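Local atomic coordinates of esterase LipW (Mycobacterium marinum, PDB entry 3QH4), a protein that is an esterase of the alpha/beta hydrolase fold, thought to hydrolyse ester bonds with a serine nucleophile. Residues 74-79 and 100-105; 188-193 and 246-251. One frame throughout, in Å; residues are numbered along the deposited sequence.

Interaction 1 and interaction 2 both build on the eight-stranded mixed sheet of the alpha/beta hydrolase fold, at separate places on it. Interaction 1 sets a loop against strand 72-79, next to the outermost strand 59-66, whereas interaction 2 pairs strands 189-193 and 250-255 within the parallel part. Their centres lie 21 Å apart, and their nearest atoms stay about 7 Å from each other without touching. The first is held mainly by side chains, the second by backbone bonds. Strand 189-193 also borders strand 160-165, which runs into the probable nucleophile elbow at Ser166; the side chain of Leu191 comes close to this probable elbow but makes no contact with it.

Interaction 1. Residues 74-79 and 100-105; sequences PVRIYR and NLDTDH
Arg76 and Leu101 carry most of this contact, the guanidinium of the first lying against the side chain of the second. Leu101 CB sits 3.7 Å from Arg76 CZ, over the centre of one guanidinium face, while CD1 and CD2 of the leucine reach the backbone of Val75 and Arg76. With CG anti to the backbone N (chi1 -180°) and a bend at chi3, the arginine runs out from the strand and then turns its flat end onto the loop. Its edge is given to Asp102: Arg76 NH1 donates to Asp102 OD1 over 2.8 Å in a nearly straight salt bridge, in the guanidinium plane but on the anti side of the carboxylate and 23° out of its plane. Arg76 NH2 adds a weak bond to Asp102 OD1 at 3.3 Å. NE forms a salt bridge with Asp62 of the adjacent strand 59-66, so two acidic groups fix the rotation of the guanidinium.

The loop leads from strand 85-91 of the alpha/beta hydrolase sheet into helix 105-115, and an Asx turn, in which Asn100 OD1 accepts from Asp102 N, shapes its last part before the helix. Tyr78, two residues along the strand from Arg76, meets the first residue of that helix. Tyr78 OH lies 2.8 Å from His105 ND1 in a hydrogen bond at the edge of the imidazole, the two rings inclined at 45°. A water joins Tyr78 OH to Leu101 O, donating to the carbonyl at 2.7 Å. His105 stands at about a right angle to the guanidinium, and its NE2 is bonded to Thr53 of the long helix 31-56.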
ATOM      1  N   PRO A  74      -0.099 -14.616  -8.260  1.00 11.88           N
ATOM      2  CA  PRO A  74      -1.138 -15.014  -7.290  1.00 10.67           C
ATOM      3  C   PRO A  74      -1.900 -13.795  -6.788  1.00  9.54           C
ATOM      4  O   PRO A  74      -1.353 -12.687  -6.747  1.00  7.71           O
ATOM      5  CB  PRO A  74      -0.359 -15.634  -6.134  1.00 11.28           C
ATOM      6  CG  PRO A  74       1.001 -15.989  -6.735  1.00 12.73           C
ATOM      7  CD  PRO A  74       1.252 -14.894  -7.757  1.00 11.79           C
ATOM      8  N   VAL A  75      -3.165 -14.019  -6.474  1.00  8.04           N
ATOM      9  CA  VAL A  75      -4.026 -12.984  -5.922  1.00  7.40           C
ATOM     10  C   VAL A  75      -4.819 -13.565  -4.769  1.00  7.72           C
ATOM     11  O   VAL A  75      -5.018 -14.790  -4.676  1.00  8.68           O
ATOM     12  CB  VAL A  75      -4.989 -12.364  -6.976  1.00  6.85           C
ATOM     13  CG1 VAL A  75      -4.207 -11.540  -8.037  1.00  6.89           C
ATOM     14  CG2 VAL A  75      -5.879 -13.446  -7.632  1.00  6.30           C
ATOM     15  N   ARG A  76      -5.243 -12.688  -3.867  1.00  7.39           N
ATOM     16  CA  ARG A  76      -6.220 -13.068  -2.847  1.00  7.31           C
ATOM     17  C   ARG A  76      -7.453 -12.205  -3.048  1.00  8.14           C
ATOM     18  O   ARG A  76      -7.367 -10.981  -3.112  1.00  7.22           O
ATOM     19  CB  ARG A  76      -5.654 -12.899  -1.434  1.00  7.32           C
ATOM     20  CG  ARG A  76      -6.672 -13.308  -0.337  1.00  6.61           C
ATOM     21  CD  ARG A  76      -5.979 -13.576   0.992  1.00  7.43           C
ATOM     22  NE  ARG A  76      -5.068 -14.724   0.909  1.00  8.59           N
ATOM     23  CZ  ARG A  76      -4.106 -14.989   1.786  1.00  9.78           C
ATOM     24  NH1 ARG A  76      -3.888 -14.190   2.838  1.00  8.94           N
ATOM     25  NH2 ARG A  76      -3.351 -16.084   1.606  1.00 13.86           N
ATOM     26  N   ILE A  77      -8.605 -12.855  -3.144  1.00  8.06           N
ATOM     27  CA  ILE A  77      -9.830 -12.123  -3.422  1.00  8.25           C
ATOM     28  C   ILE A  77     -10.706 -12.115  -2.175  1.00  8.43           C
ATOM     29  O   ILE A  77     -11.036 -13.183  -1.631  1.00  8.30           O
ATOM     30  CB  ILE A  77     -10.583 -12.713  -4.630  1.00  9.01           C
ATOM     31  CG1 ILE A  77      -9.639 -12.827  -5.834  1.00 10.33           C
ATOM     32  CG2 ILE A  77     -11.795 -11.827  -5.006  1.00  9.09           C
ATOM     33  CD1 ILE A  77     -10.228 -13.604  -7.008  1.00 15.90           C
ATOM     34  N   TYR A  78     -11.092 -10.905  -1.763  1.00  8.51           N
ATOM     35  CA  TYR A  78     -11.936 -10.693  -0.586  1.00  8.61           C
ATOM     36  C   TYR A  78     -13.285 -10.221  -1.071  1.00  9.59           C
ATOM     37  O   TYR A  78     -13.352  -9.318  -1.900  1.00  9.82           O
ATOM     38  CB  TYR A  78     -11.310  -9.610   0.313  1.00  7.89           C
ATOM     39  CG  TYR A  78      -9.903  -9.897   0.780  1.00  7.80           C
ATOM     40  CD1 TYR A  78      -8.810  -9.713  -0.076  1.00  6.91           C
ATOM     41  CD2 TYR A  78      -9.663 -10.304   2.089  1.00  7.12           C
ATOM     42  CE1 TYR A  78      -7.523  -9.950   0.363  1.00  6.68           C
ATOM     43  CE2 TYR A  78      -8.387 -10.541   2.551  1.00  7.30           C
ATOM     44  CZ  TYR A  78      -7.320 -10.361   1.676  1.00  5.85           C
ATOM     45  OH  TYR A  78      -6.066 -10.586   2.132  1.00  5.66           O
ATOM     46  N   ARG A  79     -14.378 -10.854  -0.617  1.00 10.22           N
ATOM     47  CA  ARG A  79     -15.690 -10.416  -1.078  1.00 11.40           C
ATOM     48  C   ARG A  79     -16.587 -10.130   0.140  1.00 12.76           C
ATOM     49  O   ARG A  79     -16.854 -11.022   0.970  1.00 13.84           O
ATOM     50  CB  ARG A  79     -16.329 -11.430  -2.035  1.00 11.70           C
ATOM     51  CG  ARG A  79     -15.538 -11.669  -3.345  1.00 11.57           C
ATOM     52  CD  ARG A  79     -16.220 -12.732  -4.156  1.00 12.78           C
ATOM     53  NE  ARG A  79     -15.776 -12.814  -5.542  1.00 14.24           N
ATOM     54  CZ  ARG A  79     -14.848 -13.662  -5.979  1.00 15.40           C
ATOM     55  NH1 ARG A  79     -14.230 -14.481  -5.128  1.00 15.14           N
ATOM     56  NH2 ARG A  79     -14.521 -13.679  -7.273  1.00 15.41           N
ATOM     57  N   ASN A 100       3.814 -10.738   1.015  1.00  7.16           N
ATOM     58  CA  ASN A 100       3.030 -11.664   0.194  1.00  8.42           C
ATOM     59  C   ASN A 100       1.546 -11.398   0.526  1.00  7.68           C
ATOM     60  O   ASN A 100       1.225 -10.334   1.070  1.00  8.48           O
ATOM     61  CB  ASN A 100       3.452 -13.123   0.491  1.00  8.58           C
ATOM     62  CG  ASN A 100       3.202 -13.534   1.973  1.00 10.96           C
ATOM     63  OD1 ASN A 100       2.502 -12.840   2.723  1.00  9.16           O
ATOM     64  ND2 ASN A 100       3.787 -14.661   2.385  1.00  9.40           N
ATOM     65  N   LEU A 101       0.650 -12.334   0.219  1.00  8.09           N
ATOM     66  CA  LEU A 101      -0.788 -12.122   0.436  1.00  7.99           C
ATOM     67  C   LEU A 101      -1.209 -12.027   1.911  1.00  8.17           C
ATOM     68  O   LEU A 101      -2.304 -11.549   2.212  1.00  7.91           O
ATOM     69  CB  LEU A 101      -1.597 -13.208  -0.295  1.00  8.06           C
ATOM     70  CG  LEU A 101      -1.389 -13.201  -1.821  1.00  8.05           C
ATOM     71  CD1 LEU A 101      -2.117 -14.418  -2.456  1.00 10.43           C
ATOM     72  CD2 LEU A 101      -1.845 -11.847  -2.443  1.00 10.19           C
ATOM     73  N   ASP A 102      -0.359 -12.499   2.813  1.00  7.36           N
ATOM     74  CA  ASP A 102      -0.667 -12.448   4.247  1.00  8.35           C
ATOM     75  C   ASP A 102      -0.290 -11.112   4.904  1.00  7.77           C
ATOM     76  O   ASP A 102      -0.772 -10.785   5.999  1.00  7.79           O
ATOM     77  CB  ASP A 102       0.043 -13.610   4.972  1.00  7.56           C
ATOM     78  CG  ASP A 102      -0.499 -14.981   4.573  1.00  9.27           C
ATOM     79  OD1 ASP A 102      -1.705 -15.116   4.284  1.00 10.55           O
ATOM     80  OD2 ASP A 102       0.293 -15.963   4.565  1.00 10.91           O
ATOM     81  N   THR A 103       0.576 -10.340   4.236  1.00  7.16           N
ATOM     82  CA  THR A 103       1.207  -9.174   4.879  1.00  6.50           C
ATOM     83  C   THR A 103       0.170  -8.157   5.351  1.00  5.45           C
ATOM     84  O   THR A 103       0.135  -7.793   6.546  1.00  6.96           O
ATOM     85  CB  THR A 103       2.193  -8.507   3.944  1.00  5.87           C
ATOM     86  OG1 THR A 103       3.182  -9.484   3.531  1.00  6.02           O
ATOM     87  CG2 THR A 103       2.837  -7.280   4.649  1.00  7.45           C
ATOM     88  N   ASP A 104      -0.661  -7.708   4.412  1.00  6.02           N
ATOM     89  CA  ASP A 104      -1.684  -6.700   4.666  1.00  5.51           C
ATOM     90  C   ASP A 104      -3.069  -7.343   4.627  1.00  5.70           C
ATOM     91  O   ASP A 104      -4.065  -6.710   4.251  1.00  5.80           O
ATOM     92  CB  ASP A 104      -1.600  -5.598   3.600  1.00  5.32           C
ATOM     93  CG  ASP A 104      -0.445  -4.634   3.844  1.00  7.81           C
ATOM     94  OD1 ASP A 104       0.189  -4.694   4.922  1.00  9.87           O
ATOM     95  OD2 ASP A 104      -0.241  -3.774   2.969  1.00  6.54           O
ATOM     96  N   HIS A 105      -3.132  -8.619   5.011  1.00  5.09           N
ATOM     97  CA  HIS A 105      -4.438  -9.329   5.052  1.00  5.84           C
ATOM     98  C   HIS A 105      -5.467  -8.577   5.929  1.00  5.17           C
ATOM     99  O   HIS A 105      -6.610  -8.420   5.516  1.00  6.61           O
ATOM    100  CB  HIS A 105      -4.175 -10.751   5.548  1.00  5.57           C
ATOM    101  CG  HIS A 105      -5.375 -11.652   5.588  1.00  7.36           C
ATOM    102  ND1 HIS A 105      -5.992 -12.139   4.451  1.00  6.71           N
ATOM    103  CD2 HIS A 105      -6.008 -12.228   6.636  1.00  7.37           C
ATOM    104  CE1 HIS A 105      -6.987 -12.937   4.804  1.00  7.07           C
ATOM    105  NE2 HIS A 105      -7.009 -13.021   6.122  1.00  7.71           N
TER
HETATM  106  O   HOH W   1      -3.547  -9.486   1.014  1.00  4.96           O

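Interaction 2. Residues 188-193 and 246-251; sequences IFQLLH and GLPATL
Neighbouring parallel strands of the central alpha/beta hydrolase sheet meet here, 189-193 beside the start of 250-255. Gln190 pairs with Thr250 and Leu191 with Leu251, and three backbone bonds stitch the register: Gln190 N to Ala249 O, Leu251 N to Gln190 O and Leu192 N to Leu251 O, the last at 2.8 Å. Where the chains diverge, a water takes over, donating to Ile188 O and accepting from Ala249 N.

Phe189 turns its ring back over the incoming chain. Ala249 O lies over one ring face, offset toward the rim, while Ala249 CB touches Phe189 CD1 and Leu251 CB comes within 3.8 Å of Phe189 CZ. This position follows from CG standing anti to the backbone N (chi1 -161°). On the face shared by Gln190 and Thr250, the glutamine has CG tucked in over the backbone, flanked by both N and C (chi1 61°), and then extends back along the neighbouring chain. Gln190 NE2 makes a weak but fairly straight bond of 3.3 Å to Pro248 O, the carbonyl that also accepts from Thr250 OG1 at 2.9 Å; one firm and one weak donor thus share the oxygen beside the strand start. Leu191 and Leu251 occupy the other face and run alongside each other in the same direction, with Leu191 CD1 3.9 Å from Leu251 CD2.

Helices cover both faces of this pair. Gln190 and Pro248 rest on Ala176 of helix 167-181, and Thr250 touches Leu271 of helix 261-273; Phe189 and Leu191 pack on helix 298-315. Beyond strand 189-193, backbone bonds from Leu191 to Val162 and Gly164 continue the sheet into strand 160-165.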
ATOM      1  N   ILE A 188     -11.976   4.945 -10.523  1.00  9.00           N
ATOM      2  CA  ILE A 188     -12.740   6.034  -9.948  1.00  9.17           C
ATOM      3  C   ILE A 188     -12.203   6.553  -8.617  1.00  8.41           C
ATOM      4  O   ILE A 188     -12.649   7.603  -8.126  1.00  9.58           O
ATOM      5  CB  ILE A 188     -14.239   5.700  -9.792  1.00  9.51           C
ATOM      6  CG1 ILE A 188     -14.463   4.591  -8.749  1.00  9.99           C
ATOM      7  CG2 ILE A 188     -14.849   5.357 -11.192  1.00 12.07           C
ATOM      8  CD1 ILE A 188     -15.946   4.411  -8.377  1.00 13.08           C
ATOM      9  N   PHE A 189     -11.242   5.840  -8.033  1.00  6.71           N
ATOM     10  CA  PHE A 189     -10.733   6.281  -6.748  1.00  5.82           C
ATOM     11  C   PHE A 189      -9.388   5.647  -6.495  1.00  6.08           C
ATOM     12  O   PHE A 189      -9.175   4.493  -6.901  1.00  6.68           O
ATOM     13  CB  PHE A 189     -11.683   5.861  -5.623  1.00  5.86           C
ATOM     14  CG  PHE A 189     -11.481   6.635  -4.343  1.00  6.58           C
ATOM     15  CD1 PHE A 189     -12.073   7.889  -4.179  1.00  5.69           C
ATOM     16  CD2 PHE A 189     -10.710   6.105  -3.303  1.00  6.80           C
ATOM     17  CE1 PHE A 189     -11.899   8.606  -2.986  1.00  4.15           C
ATOM     18  CE2 PHE A 189     -10.491   6.831  -2.121  1.00  6.39           C
ATOM     19  CZ  PHE A 189     -11.100   8.086  -1.959  1.00  6.43           C
ATOM     20  N   GLN A 190      -8.503   6.379  -5.817  1.00  4.95           N
ATOM     21  CA  GLN A 190      -7.231   5.785  -5.359  1.00  5.09           C
ATOM     22  C   GLN A 190      -7.058   6.009  -3.865  1.00  5.02           C
ATOM     23  O   GLN A 190      -7.199   7.138  -3.356  1.00  4.62           O
ATOM     24  CB  GLN A 190      -6.012   6.328  -6.145  1.00  6.81           C
ATOM     25  CG  GLN A 190      -5.762   7.834  -6.047  1.00  9.51           C
ATOM     26  CD  GLN A 190      -4.497   8.273  -6.814  1.00  8.36           C
ATOM     27  OE1 GLN A 190      -3.467   7.577  -6.833  1.00  8.49           O
ATOM     28  NE2 GLN A 190      -4.611   9.398  -7.511  1.00 12.97           N
ATOM     29  N   LEU A 191      -6.675   4.947  -3.171  1.00  4.29           N
ATOM     30  CA  LEU A 191      -6.508   5.029  -1.712  1.00  3.74           C
ATOM     31  C   LEU A 191      -5.050   4.725  -1.400  1.00  4.49           C
ATOM     32  O   LEU A 191      -4.559   3.622  -1.678  1.00  4.01           O
ATOM     33  CB  LEU A 191      -7.451   4.018  -1.034  1.00  4.61           C
ATOM     34  CG  LEU A 191      -7.459   4.017   0.495  1.00  4.89           C
ATOM     35  CD1 LEU A 191      -8.866   3.665   0.986  1.00  7.74           C
ATOM     36  CD2 LEU A 191      -6.422   3.016   1.015  1.00  6.63           C
ATOM     37  N   LEU A 192      -4.340   5.748  -0.938  1.00  2.81           N
ATOM     38  CA  LEU A 192      -2.881   5.659  -0.752  1.00  3.71           C
ATOM     39  C   LEU A 192      -2.587   5.801   0.746  1.00  4.60           C
ATOM     40  O   LEU A 192      -2.593   6.918   1.306  1.00  4.99           O
ATOM     41  CB  LEU A 192      -2.155   6.746  -1.557  1.00  3.93           C
ATOM     42  CG  LEU A 192      -2.525   6.880  -3.035  1.00  4.84           C
ATOM     43  CD1 LEU A 192      -1.813   8.070  -3.665  1.00  5.73           C
ATOM     44  CD2 LEU A 192      -2.177   5.602  -3.819  1.00  4.89           C
ATOM     45  N   HIS A 193      -2.358   4.669   1.395  1.00  3.59           N
ATOM     46  CA  HIS A 193      -1.974   4.707   2.805  1.00  3.47           C
ATOM     47  C   HIS A 193      -0.457   4.760   2.986  1.00  3.73           C
ATOM     48  O   HIS A 193       0.274   3.913   2.461  1.00  3.24           O
ATOM     49  CB  HIS A 193      -2.608   3.535   3.587  1.00  4.23           C
ATOM     50  CG  HIS A 193      -2.203   3.492   5.030  1.00  3.21           C
ATOM     51  ND1 HIS A 193      -2.240   4.606   5.844  1.00  4.17           N
ATOM     52  CD2 HIS A 193      -1.768   2.468   5.808  1.00  2.75           C
ATOM     53  CE1 HIS A 193      -1.826   4.275   7.057  1.00  3.41           C
ATOM     54  NE2 HIS A 193      -1.522   2.989   7.058  1.00  4.17           N
ATOM     55  N   GLY A 246      -6.330  15.201 -13.635  1.00  9.98           N
ATOM     56  CA  GLY A 246      -7.044  14.065 -14.203  1.00  9.82           C
ATOM     57  C   GLY A 246      -6.873  12.740 -13.480  1.00  9.57           C
ATOM     58  O   GLY A 246      -7.530  11.744 -13.846  1.00  9.42           O
ATOM     59  N   LEU A 247      -5.997  12.703 -12.479  1.00  8.35           N
ATOM     60  CA  LEU A 247      -5.908  11.515 -11.624  1.00  8.19           C
ATOM     61  C   LEU A 247      -7.203  11.325 -10.827  1.00  8.44           C
ATOM     62  O   LEU A 247      -7.944  12.303 -10.603  1.00  8.47           O
ATOM     63  CB  LEU A 247      -4.700  11.608 -10.688  1.00  7.02           C
ATOM     64  CG  LEU A 247      -3.352  11.551 -11.414  1.00  8.50           C
ATOM     65  CD1 LEU A 247      -2.199  11.789 -10.426  1.00  8.21           C
ATOM     66  CD2 LEU A 247      -3.136  10.189 -12.139  1.00 13.57           C
ATOM     67  N   PRO A 248      -7.505  10.069 -10.430  1.00  8.40           N
ATOM     68  CA  PRO A 248      -8.729   9.784  -9.681  1.00  8.67           C
ATOM     69  C   PRO A 248      -8.737  10.461  -8.314  1.00  8.51           C
ATOM     70  O   PRO A 248      -7.668  10.672  -7.716  1.00  8.40           O
ATOM     71  CB  PRO A 248      -8.725   8.259  -9.499  1.00  8.83           C
ATOM     72  CG  PRO A 248      -7.490   7.755 -10.127  1.00 10.24           C
ATOM     73  CD  PRO A 248      -6.692   8.867 -10.691  1.00  9.14           C
ATOM     74  N   ALA A 249      -9.944  10.791  -7.857  1.00  8.21           N
ATOM     75  CA  ALA A 249     -10.179  11.186  -6.474  1.00  7.23           C
ATOM     76  C   ALA A 249      -9.380  10.301  -5.513  1.00  6.52           C
ATOM     77  O   ALA A 249      -9.234   9.092  -5.732  1.00  5.80           O
ATOM     78  CB  ALA A 249     -11.644  11.114  -6.169  1.00  7.89           C
ATOM     79  N   THR A 250      -8.844  10.922  -4.469  1.00  5.15           N
ATOM     80  CA  THR A 250      -7.800  10.298  -3.646  1.00  4.85           C
ATOM     81  C   THR A 250      -8.113  10.402  -2.150  1.00  4.31           C
ATOM     82  O   THR A 250      -8.657  11.434  -1.709  1.00  4.34           O
ATOM     83  CB  THR A 250      -6.460  11.020  -3.928  1.00  5.20           C
ATOM     84  OG1 THR A 250      -6.114  10.820  -5.305  1.00  6.15           O
ATOM     85  CG2 THR A 250      -5.292  10.484  -3.037  1.00  5.87           C
ATOM     86  N   LEU A 251      -7.799   9.329  -1.403  1.00  3.07           N
ATOM     87  CA  LEU A 251      -7.627   9.397   0.054  1.00  2.98           C
ATOM     88  C   LEU A 251      -6.167   9.099   0.286  1.00  3.25           C
ATOM     89  O   LEU A 251      -5.662   8.067  -0.169  1.00  4.29           O
ATOM     90  CB  LEU A 251      -8.479   8.370   0.800  1.00  2.99           C
ATOM     91  CG  LEU A 251      -8.118   8.262   2.288  1.00  4.68           C
ATOM     92  CD1 LEU A 251      -8.492   9.561   3.088  1.00  4.19           C
ATOM     93  CD2 LEU A 251      -8.843   7.038   2.896  1.00  5.23           C
TER
HETATM   94  O   HOH W   2     -12.219  10.156  -9.496  1.00  6.46           O